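Local coordinates for iron-regulated ABC transporter siderophore-binding protein SirA (Staphylococcus aureus subsp. aureus, PDB 3MWF) that binds the ferric siderophore staphyloferrin B and probably hands it to an ABC transporter for iron uptake, at residues A163-F168 / F224-D229; A158-A163 / G189-K194; L217-H222 / K252-V257. All blocks are in the same frame, centred on the assembly; numbering follows the deposited sequence.

Interaction 1: residues A163-F168 / F224-D229; sequences ASVVNF and FVVKSD
Asn167 reaches across to the end of the neighbouring strand, where ND2 gives its two N-H groups to two carbonyls of 224-229. The bond from Asn167 ND2 to Val226 O (3.1 Å) and that from ND2 to Ser228 O (3.1 Å) are both nearly straight and lie in the amide plane, which fixes the rotation of the group. They reach their acceptors differently: ND2 stands above the Val226 carbonyl plane, yet meets Ser228 O on a lone pair. The other end of the amide, OD1, accepts from Arg169 NE, a residue of the staphyloferrin B pocket.

The two strands run parallel at the middle of the mixed sheet in the C-terminal lobe of this siderophore-binding protein. Val226 N bonds to Val166 O at 2.8 Å, and Val166 N to Phe224 O at 2.9 Å. On the face that carries Asn167, Val165 CG1 meets Val226 CG2 obliquely at 4.1 Å. With CG beside its own backbone N (chi1 -63°), Phe224 presents its ring edge to Ala163 CB, 3.9 Å from CE2. On the other face Phe168 CE2 lies 3.6 Å from Val225 CG1, while Val166 CG1 lies over one face of the Phe168 ring, toward its rim.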
loop_
_atom_site.group_PDB
_atom_site.type_symbol
_atom_site.label_atom_id
_atom_site.label_comp_id
_atom_site.label_asym_id
_atom_site.label_seq_id
_atom_site.Cartn_x
_atom_site.Cartn_y
_atom_site.Cartn_z
ATOM N N ALA A 163 1.724 -17.766 0.061
ATOM C CA ALA A 163 0.626 -16.884 0.492
ATOM C C ALA A 163 -0.032 -16.283 -0.743
ATOM O O ALA A 163 0.607 -16.142 -1.790
ATOM C CB ALA A 163 1.173 -15.744 1.392
ATOM N N SER A 164 -1.316 -15.964 -0.621
ATOM C CA SER A 164 -1.942 -15.044 -1.609
ATOM C C SER A 164 -2.819 -14.075 -0.843
ATOM O O SER A 164 -3.299 -14.400 0.242
ATOM C CB SER A 164 -2.739 -15.788 -2.674
ATOM O OG SER A 164 -3.874 -16.465 -2.143
ATOM N N VAL A 165 -2.989 -12.890 -1.420
ATOM C CA VAL A 165 -3.834 -11.846 -0.859
ATOM C C VAL A 165 -4.960 -11.647 -1.871
ATOM O O VAL A 165 -4.731 -11.200 -3.012
ATOM C CB VAL A 165 -3.026 -10.535 -0.663
ATOM C CG1 VAL A 165 -3.956 -9.417 -0.118
ATOM C CG2 VAL A 165 -1.862 -10.800 0.304
ATOM N N VAL A 166 -6.161 -12.044 -1.476
ATOM C CA VAL A 166 -7.334 -12.041 -2.375
ATOM C C VAL A 166 -8.240 -10.917 -1.920
ATOM O O VAL A 166 -8.587 -10.843 -0.724
ATOM C CB VAL A 166 -8.082 -13.384 -2.302
ATOM C CG1 VAL A 166 -9.387 -13.349 -3.097
ATOM C CG2 VAL A 166 -7.146 -14.538 -2.818
ATOM N N ASN A 167 -8.619 -10.071 -2.874
ATOM C CA ASN A 167 -9.453 -8.882 -2.586
ATOM C C ASN A 167 -10.755 -8.989 -3.343
ATOM O O ASN A 167 -10.791 -8.957 -4.595
ATOM C CB ASN A 167 -8.647 -7.634 -2.990
ATOM C CG ASN A 167 -9.492 -6.364 -3.213
ATOM O OD1 ASN A 167 -9.223 -5.625 -4.166
ATOM N ND2 ASN A 167 -10.491 -6.105 -2.353
ATOM N N PHE A 168 -11.852 -9.124 -2.592
ATOM C CA PHE A 168 -13.163 -9.121 -3.233
ATOM C C PHE A 168 -13.620 -7.676 -3.435
ATOM O O PHE A 168 -13.573 -6.869 -2.485
ATOM C CB PHE A 168 -14.176 -9.907 -2.406
ATOM C CG PHE A 168 -13.826 -11.358 -2.307
ATOM C CD1 PHE A 168 -13.773 -12.121 -3.466
ATOM C CD2 PHE A 168 -13.500 -11.936 -1.088
ATOM C CE1 PHE A 168 -13.423 -13.457 -3.424
ATOM C CE2 PHE A 168 -13.158 -13.309 -1.027
ATOM C CZ PHE A 168 -13.107 -14.060 -2.210
ATOM N N PHE A 224 -5.072 -14.546 2.559
ATOM C CA PHE A 224 -5.465 -13.373 3.313
ATOM C C PHE A 224 -6.540 -12.693 2.515
ATOM O O PHE A 224 -6.300 -12.308 1.365
ATOM C CB PHE A 224 -4.232 -12.478 3.468
ATOM C CG PHE A 224 -3.129 -13.134 4.247
ATOM C CD1 PHE A 224 -3.192 -13.162 5.645
ATOM C CD2 PHE A 224 -2.069 -13.791 3.601
ATOM C CE1 PHE A 224 -2.207 -13.788 6.380
ATOM C CE2 PHE A 224 -1.052 -14.415 4.328
ATOM C CZ PHE A 224 -1.123 -14.415 5.737
ATOM N N VAL A 225 -7.730 -12.563 3.098
ATOM C CA VAL A 225 -8.862 -11.998 2.354
ATOM C C VAL A 225 -9.155 -10.548 2.757
ATOM O O VAL A 225 -9.369 -10.272 3.939
ATOM C CB VAL A 225 -10.124 -12.867 2.556
ATOM C CG1 VAL A 225 -11.354 -12.222 1.929
ATOM C CG2 VAL A 225 -9.912 -14.247 1.956
ATOM N N VAL A 226 -9.213 -9.653 1.772
ATOM C CA VAL A 226 -9.500 -8.220 2.009
ATOM C C VAL A 226 -10.759 -7.836 1.257
ATOM O O VAL A 226 -10.846 -8.021 0.039
ATOM C CB VAL A 226 -8.339 -7.310 1.525
ATOM C CG1 VAL A 226 -8.622 -5.843 1.876
ATOM C CG2 VAL A 226 -7.002 -7.723 2.105
ATOM N N LYS A 227 -11.766 -7.329 1.976
ATOM C CA LYS A 227 -12.998 -6.855 1.332
ATOM C C LYS A 227 -12.805 -5.350 1.174
ATOM O O LYS A 227 -12.689 -4.635 2.173
ATOM C CB LYS A 227 -14.205 -7.164 2.229
ATOM C CG LYS A 227 -14.632 -8.627 2.126
ATOM C CD LYS A 227 -15.823 -8.930 3.047
ATOM C CE LYS A 227 -15.403 -9.077 4.493
ATOM N NZ LYS A 227 -14.679 -10.383 4.733
ATOM N N SER A 228 -12.703 -4.873 -0.063
ATOM C CA SER A 228 -12.371 -3.465 -0.287
ATOM C C SER A 228 -12.736 -3.037 -1.689
ATOM O O SER A 228 -12.344 -3.670 -2.662
ATOM C CB SER A 228 -10.870 -3.228 -0.040
ATOM O OG SER A 228 -10.515 -1.857 -0.226
ATOM N N ASP A 229 -13.535 -1.981 -1.787
ATOM C CA ASP A 229 -13.804 -1.331 -3.072
ATOM C C ASP A 229 -14.293 0.092 -2.763
ATOM O O ASP A 229 -15.524 0.347 -2.686
ATOM C CB ASP A 229 -14.829 -2.124 -3.915
ATOM C CG ASP A 229 -14.934 -1.632 -5.352
ATOM O OD1 ASP A 229 -14.493 -0.500 -5.645
ATOM O OD2 ASP A 229 -15.514 -2.345 -6.207
#

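Interaction 2: residues A158-A163 / G189-K194; sequences AWPLKA and GFKRNK
Trp159 drives the edge of its indole into the face of Phe190 in a T-shaped pair, the six-membered ring and the phenyl ring having centroids 5.0 Å apart and planes at 73°. Trp159 CH2 sits over the centre of the phenyl ring, and Trp159 CZ3 comes to 3.8 Å from Phe190 CE1. The tryptophan gets there by turning CG away from its backbone N (chi1 -168°), which carries the indole across to the other loop. Ala163 CB and Leu161 CB add apolar packing at Phe190 CD1, the former at 3.8 Å. Nearer the surface, Pro160, which follows a cis peptide bond, lays CG against Lys191 CG.

Backbone pairing is short: a single bridge joins Lys162 and Lys191. Lys191 N gives a nearly straight bond to Leu161 O (2.9 Å), and Ala163 N returns one to Lys191 O (2.9 Å), so Lys191 is held on both its polar backbone atoms.

Water carries the polar contact further. One molecule donates to Ala163 O and accepts from Asn193 N; another accepts from Lys162 NZ (3.2 Å) and from Lys194 N, tying the lysine tip to the start of the next helix. Lys162 CD passes 3.7 Å from Asn193 N, and beyond it the bend at chi3 sets the course of CE and NZ toward the water.

Gly189, with positive phi, closes helix 179-187 in a Schellman motif, and Asn193 is the N-cap of helix 194-201, its OD1 accepting from Leu196 N and its ND2 donating to Asn219 O. The loop between these helices is laid against the lead-in to strand 163-168, with Leu185 of helix 179-187 covering Phe190 and Ala163, and Ala151 and Lys152 of helix 130-155 touching Trp159.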
loop_
_atom_site.group_PDB
_atom_site.type_symbol
_atom_site.label_atom_id
_atom_site.label_comp_id
_atom_site.label_asym_id
_atom_site.label_seq_id
_atom_site.Cartn_x
_atom_site.Cartn_y
_atom_site.Cartn_z
ATOM N N ALA A 158 8.213 -26.588 6.965
ATOM C CA ALA A 158 7.185 -26.038 6.072
ATOM C C ALA A 158 7.469 -24.587 5.645
ATOM O O ALA A 158 6.812 -24.085 4.738
ATOM C CB ALA A 158 5.772 -26.176 6.662
ATOM N N TRP A 159 8.420 -23.919 6.299
ATOM C CA TRP A 159 8.824 -22.566 5.882
ATOM C C TRP A 159 9.764 -22.656 4.674
ATOM O O TRP A 159 10.687 -23.489 4.666
ATOM C CB TRP A 159 9.471 -21.785 7.051
ATOM C CG TRP A 159 9.618 -20.313 6.731
ATOM C CD1 TRP A 159 10.766 -19.652 6.417
ATOM C CD2 TRP A 159 8.554 -19.348 6.633
ATOM N NE1 TRP A 159 10.489 -18.324 6.154
ATOM C CE2 TRP A 159 9.140 -18.119 6.282
ATOM C CE3 TRP A 159 7.166 -19.413 6.818
ATOM C CZ2 TRP A 159 8.375 -16.939 6.084
ATOM C CZ3 TRP A 159 6.395 -18.238 6.624
ATOM C CH2 TRP A 159 7.007 -17.022 6.280
ATOM N N PRO A 160 9.556 -21.805 3.645
ATOM C CA PRO A 160 8.504 -20.751 3.548
ATOM C C PRO A 160 7.139 -21.227 3.058
ATOM O O PRO A 160 7.047 -22.096 2.175
ATOM C CB PRO A 160 9.092 -19.792 2.512
ATOM C CG PRO A 160 9.851 -20.755 1.548
ATOM C CD PRO A 160 10.536 -21.700 2.540
ATOM N N LEU A 161 6.083 -20.626 3.610
ATOM C CA LEU A 161 4.724 -20.861 3.178
ATOM C C LEU A 161 4.495 -20.075 1.890
ATOM O O LEU A 161 5.073 -19.007 1.702
ATOM C CB LEU A 161 3.721 -20.359 4.227
ATOM C CG LEU A 161 3.812 -21.009 5.609
ATOM C CD1 LEU A 161 2.686 -20.451 6.477
ATOM C CD2 LEU A 161 3.754 -22.527 5.477
ATOM N N LYS A 162 3.629 -20.607 1.050
ATOM C CA LYS A 162 3.045 -19.800 -0.024
ATOM C C LYS A 162 1.823 -19.025 0.493
ATOM O O LYS A 162 0.990 -19.546 1.246
ATOM C CB LYS A 162 2.688 -20.674 -1.217
ATOM C CG LYS A 162 3.924 -21.139 -1.951
ATOM C CD LYS A 162 3.561 -22.087 -3.096
ATOM C CE LYS A 162 3.552 -23.532 -2.662
ATOM N NZ LYS A 162 3.139 -24.455 -3.777
ATOM N N ALA A 163 1.724 -17.766 0.061
ATOM C CA ALA A 163 0.626 -16.884 0.492
ATOM C C ALA A 163 -0.032 -16.283 -0.743
ATOM O O ALA A 163 0.607 -16.142 -1.790
ATOM C CB ALA A 163 1.173 -15.744 1.392
ATOM N N GLY A 189 9.349 -13.176 3.422
ATOM C CA GLY A 189 9.766 -14.521 3.006
ATOM C C GLY A 189 8.705 -15.483 2.533
ATOM O O GLY A 189 9.012 -16.645 2.235
ATOM N N PHE A 190 7.451 -15.027 2.456
ATOM C CA PHE A 190 6.391 -15.831 1.886
ATOM C C PHE A 190 6.663 -15.969 0.409
ATOM O O PHE A 190 7.201 -15.052 -0.194
ATOM C CB PHE A 190 5.028 -15.153 2.075
ATOM C CG PHE A 190 4.527 -15.197 3.512
ATOM C CD1 PHE A 190 3.861 -16.328 3.995
ATOM C CD2 PHE A 190 4.712 -14.101 4.353
ATOM C CE1 PHE A 190 3.379 -16.373 5.302
ATOM C CE2 PHE A 190 4.243 -14.141 5.706
ATOM C CZ PHE A 190 3.591 -15.262 6.166
ATOM N N LYS A 191 6.262 -17.101 -0.157
ATOM C CA LYS A 191 6.413 -17.343 -1.599
ATOM C C LYS A 191 5.050 -17.449 -2.264
ATOM O O LYS A 191 4.006 -17.356 -1.607
ATOM C CB LYS A 191 7.227 -18.624 -1.845
ATOM C CG LYS A 191 8.601 -18.578 -1.240
ATOM C CD LYS A 191 9.427 -17.421 -1.729
ATOM C CE LYS A 191 10.790 -17.326 -0.996
ATOM N NZ LYS A 191 11.564 -16.132 -1.417
ATOM N N ARG A 192 5.062 -17.613 -3.596
ATOM C CA ARG A 192 3.828 -17.684 -4.379
ATOM C C ARG A 192 3.801 -18.968 -5.190
ATOM O O ARG A 192 4.870 -19.488 -5.564
ATOM C CB ARG A 192 3.771 -16.504 -5.358
ATOM C CG ARG A 192 3.946 -15.151 -4.682
ATOM C CD ARG A 192 3.757 -14.018 -5.679
ATOM N NE ARG A 192 4.014 -12.692 -5.087
ATOM C CZ ARG A 192 5.183 -12.051 -5.080
ATOM N NH1 ARG A 192 6.274 -12.607 -5.636
ATOM N NH2 ARG A 192 5.274 -10.846 -4.519
ATOM N N ASN A 193 2.607 -19.461 -5.499
ATOM C CA ASN A 193 2.494 -20.624 -6.390
ATOM C C ASN A 193 3.136 -20.275 -7.719
ATOM O O ASN A 193 3.231 -19.103 -8.089
ATOM C CB ASN A 193 1.055 -21.147 -6.517
ATOM C CG ASN A 193 0.182 -20.280 -7.389
ATOM O OD1 ASN A 193 0.394 -20.187 -8.623
ATOM N ND2 ASN A 193 -0.839 -19.671 -6.785
ATOM N N LYS A 194 3.609 -21.292 -8.434
ATOM C CA LYS A 194 4.400 -21.046 -9.628
ATOM C C LYS A 194 3.689 -20.180 -10.671
ATOM O O LYS A 194 4.299 -19.277 -11.239
ATOM C CB LYS A 194 4.879 -22.380 -10.238
ATOM C CG LYS A 194 5.598 -22.206 -11.574
ATOM C CD LYS A 194 6.127 -23.540 -12.102
ATOM C CE LYS A 194 6.839 -23.349 -13.435
ATOM N NZ LYS A 194 7.585 -24.616 -13.819
HETATM O O HOH W 1 4.045 -23.582 -6.713
HETATM O O HOH W 2 0.606 -18.412 -3.715
#

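Interaction 3: residues L217-H222 / K252-V257; sequences LMNADH and KNLDAV
Asn219 meets the beginning of helix 255-258 with its side-chain amide, while Leu254 occupies the N-cap position of that helix. The loop that leads into strand 222-227 of the C-terminal lobe here meets the helix at its N-terminal end.

From the backbone outward, Asn219 CB first touches Leu254 CD2 at 4.1 Å, a methyl that also packs on Met218 CB. The first torsion sets CG opposite the backbone N (chi1 -160°), and this swings the amide over Asp255, with CG 3.8 Å from Asp255 OD2. There the branches part. Asn219 OD1 takes the backbone N-H of Asp255, 2.9 Å from N, with the donor in the carbonyl plane; it thereby gives a partner to an amide in the first turn of the helix. Asn219 ND2 instead donates to Asp255 OD2 at 3.1 Å, approaching from above the carboxylate plane, and the two flat groups are turned 72° against each other. One residue thus grips both the main chain and the side chain of Asp255, which limits the rotation of the amide.

Deeper in, Ala256 CB packs against the loop backbone, 3.4 Å from Ala220 O and 3.7 Å from His222 CA. Asp221 OD2 accepts from Lys162 N. Its other oxygen shares a water with the helix: the molecule donates to Asp221 OD1 and, at 2.7 Å, to Asp255 OD2.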
loop_
_atom_site.group_PDB
_atom_site.type_symbol
_atom_site.label_atom_id
_atom_site.label_comp_id
_atom_site.label_asym_id
_atom_site.label_seq_id
_atom_site.Cartn_x
_atom_site.Cartn_y
_atom_site.Cartn_z
ATOM N N LEU A 217 -5.525 -19.724 -9.479
ATOM C CA LEU A 217 -4.376 -18.841 -9.429
ATOM C C LEU A 217 -4.088 -18.329 -8.005
ATOM O O LEU A 217 -2.953 -17.927 -7.705
ATOM C CB LEU A 217 -4.535 -17.677 -10.439
ATOM C CG LEU A 217 -3.342 -16.750 -10.710
ATOM C CD1 LEU A 217 -2.147 -17.553 -11.253
ATOM C CD2 LEU A 217 -3.727 -15.610 -11.703
ATOM N N MET A 218 -5.114 -18.351 -7.153
ATOM C CA MET A 218 -5.013 -17.917 -5.769
ATOM C C MET A 218 -4.351 -18.944 -4.868
ATOM O O MET A 218 -4.119 -18.676 -3.680
ATOM C CB MET A 218 -6.441 -17.698 -5.218
ATOM C CG MET A 218 -7.203 -16.632 -5.983
ATOM S SD MET A 218 -8.891 -16.626 -5.333
ATOM C CE MET A 218 -9.573 -15.383 -6.405
ATOM N N ASN A 219 -4.095 -20.154 -5.383
ATOM C CA ASN A 219 -3.693 -21.231 -4.472
ATOM C C ASN A 219 -2.472 -20.878 -3.623
ATOM O O ASN A 219 -1.521 -20.277 -4.106
ATOM C CB ASN A 219 -3.440 -22.552 -5.223
ATOM C CG ASN A 219 -3.513 -23.745 -4.279
ATOM O OD1 ASN A 219 -4.277 -23.728 -3.289
ATOM N ND2 ASN A 219 -2.690 -24.760 -4.539
ATOM N N ALA A 220 -2.515 -21.258 -2.344
ATOM C CA ALA A 220 -1.507 -20.901 -1.372
ATOM C C ALA A 220 -1.709 -21.772 -0.143
ATOM O O ALA A 220 -2.773 -22.383 0.025
ATOM C CB ALA A 220 -1.653 -19.421 -0.984
ATOM N N ASP A 221 -0.681 -21.851 0.692
ATOM C CA ASP A 221 -0.805 -22.475 2.029
ATOM C C ASP A 221 -1.635 -21.642 3.016
ATOM O O ASP A 221 -2.279 -22.196 3.906
ATOM C CB ASP A 221 0.571 -22.727 2.606
ATOM C CG ASP A 221 1.422 -23.577 1.684
ATOM O OD1 ASP A 221 0.902 -24.581 1.158
ATOM O OD2 ASP A 221 2.578 -23.196 1.470
ATOM N N HIS A 222 -1.614 -20.323 2.850
ATOM C CA HIS A 222 -2.472 -19.426 3.623
ATOM C C HIS A 222 -2.972 -18.296 2.719
ATOM O O HIS A 222 -2.190 -17.745 1.928
ATOM C CB HIS A 222 -1.689 -18.825 4.797
ATOM C CG HIS A 222 -2.574 -18.250 5.856
ATOM N ND1 HIS A 222 -2.879 -18.931 7.019
ATOM C CD2 HIS A 222 -3.278 -17.094 5.895
ATOM C CE1 HIS A 222 -3.741 -18.215 7.728
ATOM N NE2 HIS A 222 -3.991 -17.091 7.071
ATOM N N LYS A 252 -13.398 -23.989 -2.768
ATOM C CA LYS A 252 -13.376 -25.068 -1.785
ATOM C C LYS A 252 -12.220 -26.049 -2.016
ATOM O O LYS A 252 -11.833 -26.784 -1.109
ATOM C CB LYS A 252 -14.721 -25.758 -1.765
ATOM C CG LYS A 252 -15.774 -24.768 -1.308
ATOM C CD LYS A 252 -17.170 -25.309 -1.389
ATOM C CE LYS A 252 -18.137 -24.217 -0.937
ATOM N NZ LYS A 252 -17.496 -23.303 0.098
ATOM N N ASN A 253 -11.630 -25.983 -3.203
ATOM C CA ASN A 253 -10.495 -26.844 -3.537
ATOM C C ASN A 253 -9.124 -26.212 -3.311
ATOM O O ASN A 253 -8.097 -26.900 -3.387
ATOM C CB ASN A 253 -10.630 -27.370 -4.956
ATOM C CG ASN A 253 -11.533 -28.592 -5.028
ATOM O OD1 ASN A 253 -11.059 -29.715 -4.999
ATOM N ND2 ASN A 253 -12.829 -28.371 -5.053
ATOM N N LEU A 254 -9.094 -24.922 -2.970
ATOM C CA LEU A 254 -7.834 -24.288 -2.625
ATOM C C LEU A 254 -7.225 -24.974 -1.401
ATOM O O LEU A 254 -7.947 -25.311 -0.445
ATOM C CB LEU A 254 -8.025 -22.788 -2.331
ATOM C CG LEU A 254 -8.512 -21.942 -3.503
ATOM C CD1 LEU A 254 -8.962 -20.562 -3.016
ATOM C CD2 LEU A 254 -7.402 -21.775 -4.542
ATOM N N ASP A 255 -5.906 -25.126 -1.407
ATOM C CA ASP A 255 -5.192 -25.722 -0.274
ATOM C C ASP A 255 -5.497 -24.998 1.036
ATOM O O ASP A 255 -5.815 -25.634 2.049
ATOM C CB ASP A 255 -3.683 -25.705 -0.500
ATOM C CG ASP A 255 -3.241 -26.601 -1.659
ATOM O OD1 ASP A 255 -4.031 -27.420 -2.149
ATOM O OD2 ASP A 255 -2.087 -26.474 -2.080
ATOM N N ALA A 256 -5.379 -23.671 1.049
ATOM C CA ALA A 256 -5.573 -22.963 2.315
ATOM C C ALA A 256 -7.015 -23.124 2.837
ATOM O O ALA A 256 -7.237 -23.118 4.072
ATOM C CB ALA A 256 -5.192 -21.466 2.193
ATOM N N VAL A 257 -7.973 -23.225 1.915
ATOM C CA VAL A 257 -9.394 -23.305 2.250
ATOM C C VAL A 257 -9.674 -24.672 2.895
ATOM O O VAL A 257 -10.239 -24.742 4.004
ATOM C CB VAL A 257 -10.297 -23.048 1.034
ATOM C CG1 VAL A 257 -11.767 -23.278 1.360
ATOM C CG2 VAL A 257 -10.140 -21.595 0.554
HETATM O O HOH W 3 -0.341 -24.439 -1.575
#

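Interactions 1 and 3 are both buried, the former in the middle of the sheet and the latter farther from the centre of the chain, while interaction 2 is partly buried. In interaction 1 the side chain of Ser228 lies about 5 Å from the bound siderophore. Interaction 2 shares Ala163 with interaction 1 and continues that strand back to its entry loop. Interaction 3 holds the loop entering the partner strand. Regular parallel pairing thus gives way to one bridge, an aromatic pair and waters in interaction 2, and to side-chain bonding at a helix start in interaction 3. Ser164 OG to Met218 O joins interactions 1 and 3, while Asn193 ND2 to Asn219 O joins 2 and 3.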